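PDB 4RVU: probable quinone reductase Qor (NADPH:quinone reductase) (Zeta-crystallin homolog protein) from Mycobacterium tuberculosis, which probably catalyses the NADPH-dependent reduction of quinones and binds NADPH with a Rossmann-type domain and its neighbouring GroES-like domain. Local coordinates for residues 7-13 against 59-63; 178-182 against 322-326; 229-233 against 259-263. All coordinates share one frame; numbering follows the deposited sequence.

Contact 1: 7-13 against 59-63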
loop_
_atom_site.group_PDB
_atom_site.type_symbol
_atom_site.label_atom_id
_atom_site.label_comp_id
_atom_site.label_asym_id
_atom_site.label_seq_id
_atom_site.Cartn_x
_atom_site.Cartn_y
_atom_site.Cartn_z
ATOM N N ALA A 7 -3.378 39.734 9.545
ATOM C CA ALA A 7 -3.532 38.395 8.981
ATOM C C ALA A 7 -2.933 38.354 7.586
ATOM O O ALA A 7 -2.719 39.398 6.963
ATOM C CB ALA A 7 -5.006 37.979 8.937
ATOM N N ILE A 8 -2.675 37.144 7.102
ATOM C CA ILE A 8 -2.174 36.944 5.755
ATOM C C ILE A 8 -3.298 36.325 4.935
ATOM O O ILE A 8 -3.679 35.162 5.133
ATOM C CB ILE A 8 -0.925 36.045 5.733
ATOM C CG1 ILE A 8 0.212 36.670 6.562
ATOM C CG2 ILE A 8 -0.450 35.807 4.302
ATOM C CD1 ILE A 8 0.921 37.855 5.887
ATOM N N GLU A 9 -3.854 37.112 4.026
ATOM C CA GLU A 9 -5.027 36.667 3.283
ATOM C C GLU A 9 -4.675 36.415 1.829
ATOM O O GLU A 9 -3.856 37.129 1.243
ATOM C CB GLU A 9 -6.123 37.724 3.379
ATOM C CG GLU A 9 -7.367 37.424 2.561
ATOM C CD GLU A 9 -8.310 38.603 2.527
ATOM O OE1 GLU A 9 -7.932 39.647 1.952
ATOM O OE2 GLU A 9 -9.418 38.489 3.088
ATOM N N VAL A 10 -5.292 35.387 1.256
ATOM C CA VAL A 10 -5.159 35.085 -0.161
ATOM C C VAL A 10 -6.486 35.420 -0.842
ATOM O O VAL A 10 -7.524 34.849 -0.505
ATOM C CB VAL A 10 -4.782 33.610 -0.366
ATOM C CG1 VAL A 10 -4.720 33.259 -1.845
ATOM C CG2 VAL A 10 -3.445 33.327 0.301
ATOM N N THR A 11 -6.444 36.378 -1.765
ATOM C CA THR A 11 -7.621 36.839 -2.497
ATOM C C THR A 11 -7.658 36.153 -3.857
ATOM O O THR A 11 -8.725 35.866 -4.411
ATOM C CB THR A 11 -7.591 38.379 -2.648
ATOM O OG1 THR A 11 -7.972 38.980 -1.403
ATOM C CG2 THR A 11 -8.542 38.857 -3.735
ATOM N N GLU A 12 -6.475 35.870 -4.385
ATOM C CA GLU A 12 -6.351 35.086 -5.601
ATOM C C GLU A 12 -5.183 34.132 -5.401
ATOM O O GLU A 12 -4.207 34.477 -4.734
ATOM C CB GLU A 12 -6.114 35.995 -6.814
ATOM C CG GLU A 12 -4.642 36.154 -7.204
ATOM C CD GLU A 12 -4.400 37.295 -8.179
ATOM O OE1 GLU A 12 -4.524 38.466 -7.754
ATOM O OE2 GLU A 12 -4.079 37.018 -9.365
ATOM N N THR A 13 -5.283 32.930 -5.962
ATOM C CA THR A 13 -4.205 31.954 -5.834
ATOM C C THR A 13 -3.035 32.304 -6.757
ATOM O O THR A 13 -3.196 33.072 -7.702
ATOM C CB THR A 13 -4.697 30.517 -6.093
ATOM O OG1 THR A 13 -5.174 30.396 -7.440
ATOM C CG2 THR A 13 -5.823 30.158 -5.127
ATOM N N LEU A 59 -12.169 31.124 -2.057
ATOM C CA LEU A 59 -11.521 32.430 -1.939
ATOM C C LEU A 59 -12.498 33.491 -1.432
ATOM O O LEU A 59 -13.700 33.412 -1.698
ATOM C CB LEU A 59 -10.969 32.869 -3.299
ATOM C CG LEU A 59 -9.597 32.417 -3.805
ATOM C CD1 LEU A 59 -9.283 30.977 -3.478
ATOM C CD2 LEU A 59 -9.510 32.643 -5.302
ATOM N N PRO A 60 -11.992 34.483 -0.681
ATOM C CA PRO A 60 -10.624 34.534 -0.153
ATOM C C PRO A 60 -10.510 33.721 1.134
ATOM O O PRO A 60 -11.528 33.300 1.692
ATOM C CB PRO A 60 -10.435 36.019 0.156
ATOM C CG PRO A 60 -11.796 36.496 0.505
ATOM C CD PRO A 60 -12.728 35.731 -0.408
ATOM N N PHE A 61 -9.288 33.489 1.597
ATOM C CA PHE A 61 -9.097 32.810 2.871
ATOM C C PHE A 61 -7.822 33.290 3.554
ATOM O O PHE A 61 -6.891 33.742 2.888
ATOM C CB PHE A 61 -9.103 31.281 2.706
ATOM C CG PHE A 61 -8.010 30.736 1.813
ATOM C CD1 PHE A 61 -8.229 30.560 0.449
ATOM C CD2 PHE A 61 -6.783 30.350 2.344
ATOM C CE1 PHE A 61 -7.237 30.042 -0.370
ATOM C CE2 PHE A 61 -5.786 29.837 1.535
ATOM C CZ PHE A 61 -6.013 29.679 0.173
ATOM N N VAL A 62 -7.815 33.232 4.882
ATOM C CA VAL A 62 -6.595 33.436 5.658
ATOM C C VAL A 62 -5.931 32.069 5.732
ATOM O O VAL A 62 -6.576 31.085 6.096
ATOM C CB VAL A 62 -6.895 33.973 7.072
ATOM C CG1 VAL A 62 -5.631 34.009 7.915
ATOM C CG2 VAL A 62 -7.502 35.362 6.998
ATOM N N ILE A 63 -4.653 32.002 5.369
ATOM C CA ILE A 63 -3.962 30.732 5.141
ATOM C C ILE A 63 -3.332 30.125 6.407
ATOM O O ILE A 63 -3.082 30.845 7.381
ATOM C CB ILE A 63 -2.887 30.936 4.053
ATOM C CG1 ILE A 63 -2.308 29.618 3.548
ATOM C CG2 ILE A 63 -1.809 31.867 4.547
ATOM C CD1 ILE A 63 -1.688 29.742 2.185
#

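Contact 2: 178-182 against 322-326. With NDP (NADPH dihydro-nicotinamide-adenine-dinucleotide phosphate), chain E.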
loop_
_atom_site.group_PDB
_atom_site.type_symbol
_atom_site.label_atom_id
_atom_site.label_comp_id
_atom_site.label_asym_id
_atom_site.label_seq_id
_atom_site.Cartn_x
_atom_site.Cartn_y
_atom_site.Cartn_z
ATOM N N SER A 178 20.251 18.291 -0.048
ATOM C CA SER A 178 20.779 19.035 -1.190
ATOM C C SER A 178 22.116 19.744 -0.955
ATOM O O SER A 178 22.749 20.180 -1.912
ATOM C CB SER A 178 19.759 20.052 -1.695
ATOM O OG SER A 178 19.588 21.114 -0.770
ATOM N N THR A 179 22.540 19.874 0.301
ATOM C CA THR A 179 23.765 20.625 0.631
ATOM C C THR A 179 24.565 19.942 1.733
ATOM O O THR A 179 24.029 19.140 2.507
ATOM C CB THR A 179 23.459 22.050 1.132
ATOM O OG1 THR A 179 22.846 21.973 2.422
ATOM C CG2 THR A 179 22.549 22.804 0.176
ATOM N N ALA A 180 25.848 20.272 1.810
ATOM C CA ALA A 180 26.705 19.742 2.860
ATOM C C ALA A 180 26.291 20.241 4.244
ATOM O O ALA A 180 26.481 19.526 5.233
ATOM C CB ALA A 180 28.173 20.066 2.582
ATOM N N GLU A 181 25.738 21.456 4.316
ATOM C CA GLU A 181 25.220 21.991 5.588
ATOM C C GLU A 181 24.086 21.103 6.090
ATOM O O GLU A 181 24.030 20.744 7.272
ATOM C CB GLU A 181 24.704 23.435 5.450
ATOM C CG GLU A 181 24.083 23.995 6.762
ATOM C CD GLU A 181 23.145 25.192 6.568
ATOM O OE1 GLU A 181 22.758 25.492 5.419
ATOM O OE2 GLU A 181 22.787 25.832 7.585
ATOM N N LYS A 182 23.182 20.755 5.179
ATOM C CA LYS A 182 22.050 19.891 5.511
ATOM C C LYS A 182 22.508 18.477 5.847
ATOM O O LYS A 182 21.952 17.816 6.728
ATOM C CB LYS A 182 21.029 19.892 4.370
ATOM C CG LYS A 182 20.317 21.239 4.222
ATOM C CD LYS A 182 19.141 21.156 3.264
ATOM C CE LYS A 182 18.566 22.534 2.983
ATOM N NZ LYS A 182 17.233 22.443 2.310
ATOM N N ARG A 322 14.157 25.568 -1.433
ATOM C CA ARG A 322 14.987 24.567 -0.748
ATOM C C ARG A 322 16.017 25.212 0.187
ATOM O O ARG A 322 17.049 24.622 0.505
ATOM C CB ARG A 322 15.674 23.626 -1.760
ATOM C CG ARG A 322 14.748 23.108 -2.863
ATOM C CD ARG A 322 15.511 22.310 -3.934
ATOM N NE ARG A 322 15.991 21.014 -3.455
ATOM C CZ ARG A 322 16.484 20.066 -4.252
ATOM N NH1 ARG A 322 16.559 20.278 -5.563
ATOM N NH2 ARG A 322 16.895 18.905 -3.745
ATOM N N LYS A 323 15.723 26.420 0.649
ATOM C CA LYS A 323 16.702 27.169 1.434
ATOM C C LYS A 323 16.509 27.040 2.944
ATOM O O LYS A 323 17.360 27.483 3.728
ATOM C CB LYS A 323 16.646 28.644 1.057
ATOM C CG LYS A 323 17.156 28.979 -0.329
ATOM C CD LYS A 323 16.900 30.458 -0.578
ATOM C CE LYS A 323 17.689 31.015 -1.750
ATOM N NZ LYS A 323 17.431 32.491 -1.855
ATOM N N THR A 324 15.388 26.467 3.366
ATOM C CA THR A 324 15.125 26.354 4.804
ATOM C C THR A 324 15.744 25.076 5.346
ATOM O O THR A 324 16.010 24.137 4.595
ATOM C CB THR A 324 13.614 26.393 5.137
ATOM O OG1 THR A 324 12.959 25.233 4.594
ATOM C CG2 THR A 324 12.977 27.649 4.571
ATOM N N VAL A 325 15.998 25.057 6.651
ATOM C CA VAL A 325 16.394 23.840 7.340
ATOM C C VAL A 325 15.459 23.669 8.523
ATOM O O VAL A 325 15.123 24.640 9.208
ATOM C CB VAL A 325 17.865 23.884 7.825
ATOM C CG1 VAL A 325 18.822 23.913 6.639
ATOM C CG2 VAL A 325 18.094 25.089 8.703
ATOM N N GLY A 326 15.020 22.437 8.752
ATOM C CA GLY A 326 14.098 22.149 9.838
ATOM C C GLY A 326 12.779 22.892 9.750
ATOM O O GLY A 326 12.356 23.339 8.668
HETATM P PA NDP E . 10.402 20.558 4.387
HETATM O O1A NDP E . 10.858 21.373 5.564
HETATM O O2A NDP E . 10.820 19.120 4.276
HETATM O O5B NDP E . 10.826 21.323 3.038
HETATM C C5B NDP E . 10.778 20.649 1.785
HETATM C C4B NDP E . 12.151 20.055 1.521
HETATM O O4B NDP E . 12.113 19.124 0.439
HETATM C C3B NDP E . 13.148 21.123 1.109
HETATM O O3B NDP E . 13.792 21.712 2.239
HETATM C C2B NDP E . 14.123 20.368 0.229
HETATM O O2B NDP E . 15.263 19.960 0.974
HETATM C C1B NDP E . 13.355 19.150 -0.263
HETATM N N9A NDP E . 13.145 19.321 -1.719
HETATM C C8A NDP E . 13.594 18.499 -2.681
HETATM N N7A NDP E . 13.249 18.952 -3.909
HETATM C C5A NDP E . 12.571 20.099 -3.741
HETATM C C6A NDP E . 11.923 21.095 -4.624
HETATM N N6A NDP E . 11.938 20.943 -5.967
HETATM N N1A NDP E . 11.322 22.155 -4.044
HETATM C C2A NDP E . 11.306 22.311 -2.710
HETATM N N3A NDP E . 11.872 21.450 -1.850
HETATM C C4A NDP E . 12.508 20.342 -2.294
HETATM O O3 NDP E . 8.803 20.647 4.311
HETATM P PN NDP E . 7.865 20.063 5.475
HETATM O O1N NDP E . 8.737 19.449 6.538
HETATM O O2N NDP E . 6.860 21.128 5.826
HETATM O O5D NDP E . 7.087 18.878 4.722
HETATM C C5D NDP E . 7.807 17.795 4.139
HETATM C C4D NDP E . 6.959 17.134 3.063
HETATM O O4D NDP E . 5.941 16.341 3.670
HETATM C C3D NDP E . 6.247 18.167 2.214
HETATM O O3D NDP E . 6.233 17.700 0.867
HETATM C C2D NDP E . 4.832 18.199 2.748
HETATM O O2D NDP E . 3.912 18.509 1.699
HETATM C C1D NDP E . 4.645 16.779 3.259
HETATM N N1N NDP E . 3.731 16.659 4.394
HETATM C C2N NDP E . 2.764 15.741 4.333
HETATM C C3N NDP E . 1.864 15.547 5.370
HETATM C C7N NDP E . 0.800 14.501 5.228
HETATM O O7N NDP E . 0.051 14.284 6.165
HETATM N N7N NDP E . 0.708 13.831 4.081
HETATM C C4N NDP E . 1.948 16.369 6.635
HETATM C C5N NDP E . 3.050 17.322 6.580
HETATM C C6N NDP E . 3.891 17.426 5.478
HETATM P P2B NDP E . 16.592 19.445 0.228
HETATM O O1X NDP E . 16.171 19.288 -1.205
HETATM O O2X NDP E . 17.594 20.540 0.456
HETATM O O3X NDP E . 16.935 18.162 0.928
HETATM O O HOH W 1 19.254 23.860 -1.015
#

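Contact 3: 229-233 against 259-263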
loop_
_atom_site.group_PDB
_atom_site.type_symbol
_atom_site.label_atom_id
_atom_site.label_comp_id
_atom_site.label_asym_id
_atom_site.label_seq_id
_atom_site.Cartn_x
_atom_site.Cartn_y
_atom_site.Cartn_z
ATOM N N PHE A 229 10.519 9.639 -6.649
ATOM C CA PHE A 229 9.623 8.477 -6.594
ATOM C C PHE A 229 10.207 7.215 -7.241
ATOM O O PHE A 229 10.210 6.139 -6.626
ATOM C CB PHE A 229 8.246 8.779 -7.196
ATOM C CG PHE A 229 7.272 7.650 -7.028
ATOM C CD1 PHE A 229 7.167 6.660 -7.997
ATOM C CD2 PHE A 229 6.494 7.551 -5.881
ATOM C CE1 PHE A 229 6.290 5.606 -7.845
ATOM C CE2 PHE A 229 5.606 6.489 -5.718
ATOM C CZ PHE A 229 5.508 5.514 -6.711
ATOM N N ASP A 230 10.680 7.329 -8.484
ATOM C CA ASP A 230 11.217 6.160 -9.172
ATOM C C ASP A 230 12.354 5.517 -8.384
ATOM O O ASP A 230 12.434 4.293 -8.279
ATOM C CB ASP A 230 11.678 6.522 -10.589
ATOM C CG ASP A 230 10.533 6.975 -11.471
ATOM O OD1 ASP A 230 9.370 6.888 -11.026
ATOM O OD2 ASP A 230 10.793 7.417 -12.615
ATOM N N ALA A 231 13.226 6.354 -7.820
ATOM C CA ALA A 231 14.324 5.877 -6.997
ATOM C C ALA A 231 13.839 5.233 -5.698
ATOM O O ALA A 231 14.369 4.204 -5.274
ATOM C CB ALA A 231 15.296 7.006 -6.708
ATOM N N SER A 232 12.847 5.851 -5.056
ATOM C CA SER A 232 12.255 5.282 -3.847
ATOM C C SER A 232 11.710 3.889 -4.126
ATOM O O SER A 232 11.985 2.936 -3.387
ATOM C CB SER A 232 11.111 6.163 -3.346
ATOM O OG SER A 232 11.589 7.425 -2.917
ATOM N N LEU A 233 10.926 3.782 -5.186
ATOM C CA LEU A 233 10.318 2.499 -5.546
ATOM C C LEU A 233 11.389 1.430 -5.810
ATOM O O LEU A 233 11.260 0.279 -5.381
ATOM C CB LEU A 233 9.392 2.670 -6.756
ATOM C CG LEU A 233 8.685 1.398 -7.242
ATOM C CD1 LEU A 233 7.808 0.860 -6.135
ATOM C CD2 LEU A 233 7.858 1.656 -8.485
ATOM N N ARG A 259 4.322 -1.950 -11.686
ATOM C CA ARG A 259 5.615 -1.523 -11.165
ATOM C C ARG A 259 5.793 -1.988 -9.728
ATOM O O ARG A 259 6.912 -2.268 -9.302
ATOM C CB ARG A 259 5.784 -0.000 -11.268
ATOM C CG ARG A 259 5.890 0.492 -12.712
ATOM C CD ARG A 259 5.869 2.010 -12.788
ATOM N NE ARG A 259 7.018 2.593 -12.103
ATOM C CZ ARG A 259 7.116 3.877 -11.768
ATOM N NH1 ARG A 259 6.133 4.718 -12.057
ATOM N NH2 ARG A 259 8.191 4.318 -11.139
ATOM N N LEU A 260 4.697 -2.075 -8.979
ATOM C CA LEU A 260 4.774 -2.478 -7.572
ATOM C C LEU A 260 5.097 -3.965 -7.459
ATOM O O LEU A 260 5.716 -4.415 -6.494
ATOM C CB LEU A 260 3.466 -2.158 -6.839
ATOM C CG LEU A 260 2.921 -0.735 -6.934
ATOM C CD1 LEU A 260 1.627 -0.594 -6.125
ATOM C CD2 LEU A 260 3.957 0.291 -6.451
ATOM N N ASN A 261 4.669 -4.723 -8.467
ATOM C CA ASN A 261 4.967 -6.135 -8.567
ATOM C C ASN A 261 6.462 -6.305 -8.844
ATOM O O ASN A 261 7.173 -6.930 -8.077
ATOM C CB ASN A 261 4.101 -6.735 -9.687
ATOM C CG ASN A 261 4.321 -8.226 -9.891
ATOM O OD1 ASN A 261 5.182 -8.848 -9.261
ATOM N ND2 ASN A 261 3.537 -8.810 -10.793
ATOM N N ALA A 262 6.932 -5.714 -9.936
ATOM C CA ALA A 262 8.331 -5.805 -10.327
ATOM C C ALA A 262 9.283 -5.348 -9.216
ATOM O O ALA A 262 10.370 -5.904 -9.047
ATOM C CB ALA A 262 8.567 -5.010 -11.603
ATOM N N ALA A 263 8.860 -4.354 -8.440
ATOM C CA ALA A 263 9.709 -3.789 -7.395
ATOM C C ALA A 263 9.844 -4.713 -6.191
ATOM O O ALA A 263 10.674 -4.473 -5.320
ATOM C CB ALA A 263 9.183 -2.424 -6.969
HETATM O O HOH W 2 11.011 2.966 -10.285
HETATM O O HOH W 3 12.490 -2.283 -5.323
#

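Contact 1: 7-13 against 59-63
Val10 and Phe61 meet as an antiparallel hydrogen-bonded pair, and their two backbone bonds set the register. Val10 N donates to Phe61 O at 2.8 Å with an almost straight N-H...O angle of 178°. The return bond, from Phe61 N to Val10 O, is longer at 3.1 Å. On the face of the sheet that carries both side chains, Val10 CB lies over one face of the phenyl ring, 4.3 Å from the Phe61 ring centroid, a CH-pi contact displaced toward the rim. The Phe61 torsion explains it: CG sits between the backbone N and the carbonyl carbon (chi1 61°), which swings the ring back beneath Val10, while Leu59 CD1 meets the ring at its edge, in plane.

Glu9 and Val62 form the adjoining non-hydrogen-bonded pair, their CA atoms 4.3 Å apart, with side chains on the other face. There the extended Glu9 chain runs alongside Pro60, both pointing the same way, and OE2 comes to 4.0 Å from Pro60 CB. Past this pair, Ile8 O receives a weak bond from Ile63 N at 3.3 Å and a CA-H...O contact from Val62 CA. The pairing ends at Pro60, which follows a cis peptide bond. Beyond it the chain continues as loop, where the side chains of Leu59 and Thr13 cross at about a right angle, with Leu59 CD1 3.9 Å from Thr13 CG2.

Strand 5-10 is the middle member of a three-stranded antiparallel sheet, with 61-62 along one side and 20-24 along the other. Ala7 and Glu9 bond through their backbones to Val22 and Arg20, whereas Ile8 and Ile63 both make backbone bonds to Tyr100, tying this small sheet to the loop before strand 103-107.

Contact 2: 178-182 against 322-326
Lys182 reaches Arg322 O because its CG lies anti to the carbonyl carbon (chi1 -69°) and the chain beyond is fully extended, while Arg322, bent at chi3 (71°), turns its guanidinium onto the adenosine end of NADPH. Together with Ser178 they form the 2'-phosphate pocket, where the loop after strand 172-176 of the Rossmann-type domain meets the loop leading into strand 327-331 of the mixed sheet. This is the phosphate that NADH lacks.

Lys182 NZ is gripped by two backbone carbonyls and the phosphate. It donates to Arg322 O at 2.8 Å from well above the carbonyl plane, to Thr324 O nearly along the C=O direction, and to NADPH O2X at 2.7 Å. Its aliphatic part crosses Val325 obliquely, with Lys182 CG 3.9 Å from Val325 CG1. Ser178 OG also bonds O2X, at a modelled distance so short that its exact length is doubtful. NE and NH2 of Arg322 both donate to O1X, with Arg322 NH2 at 2.7 Å; this oxygen lies in the guanidinium plane at its edge. One face of the same group is covered by the adenine, with N7A 3.4 Å above its centre. Lys182 takes O2X and Arg322 takes O1X, so two positive side chains meet one phosphate, probably a favourable electrostatic match.

The supports are helix ends. Thr179 is the N-cap of helix 180-188, its OG1 accepting from Lys182 N. Arg322, at positive phi, ends helix 312-320 in a Schellman motif, and its carbonyl accepts from Lys182. Tyr197 makes a cation-pi contact with Arg322 and a hydrogen bond to NADPH through its OH. Finally, one water donates both to Ser178 OG and to Arg322 O, at 2.8 Å from each oxygen.

Contact 3: 229-233 against 259-263
Within the Rossmann-type nucleotide-binding domain, the short helices 229-234 and 258-262 pack against each other through Leu233, beside strands 240-244 and 267-269, at one end of the six-stranded parallel sheet. In Leu233, CG anti to the backbone N (chi1 -180°) carries the branch toward segment 259-263, and its two methyls then meet different partners. CD1 meets Ala263 CB at 3.7 Å and Leu260 CD2 at 3.9 Å, the two leucines crossing at about a right angle. CD2 instead lies against Arg259, 3.8 Å from its CB.

Arg259 stretches back over Leu233 and, bent at chi3, delivers its guanidinium to Asp230. The salt bridge runs from Arg259 NH2 to Asp230 OD1 at 2.8 Å. Only NH2 and OD1 make the bridge: the carboxylate and guanidinium planes stand 83° apart, and the nitrogen meets OD1 from above the carboxylate plane. With its N-H...O angle at 144°, the bond is bent. NH2 also lies at the edge of the Phe229 ring, near the ring plane, 4.0 Å from Phe229 CE1.

Phe229 and Leu233 both continue inward onto Leu242 of strand 240-244, so the helix pair and the sheet share one apolar layer. Leu260 additionally packs on Leu268 of the second subunit, placing this contact next to the dimer interface. A water fills out the polar margin: it donates to Asp230 O at 2.8 Å and, lying in the guanidinium plane, accepts from Arg259 NH2 at 3.2 Å.

Overall arrangement
Contact 1 comes first along the chain and closes before contact 2 opens; contact 3 falls between the two segments of contact 2. Contact 1 belongs to a small antiparallel sheet associated with the GroES-like part, its centre about 29 Å from that of contact 2 and 38 Å from that of contact 3. Contacts 2 and 3 have centres about 27 Å apart. Contact 2 joins the loop beyond strand 172-176 to the loop before strand 327-331 of the mixed sheet, so chain parts far apart in sequence hold the NADPH phosphate; contact 3 lies beside strands 240-244 and 267-269, near the subunit interface. Contact 1 pairs the N-terminal strand 5-10 with strand 61-62.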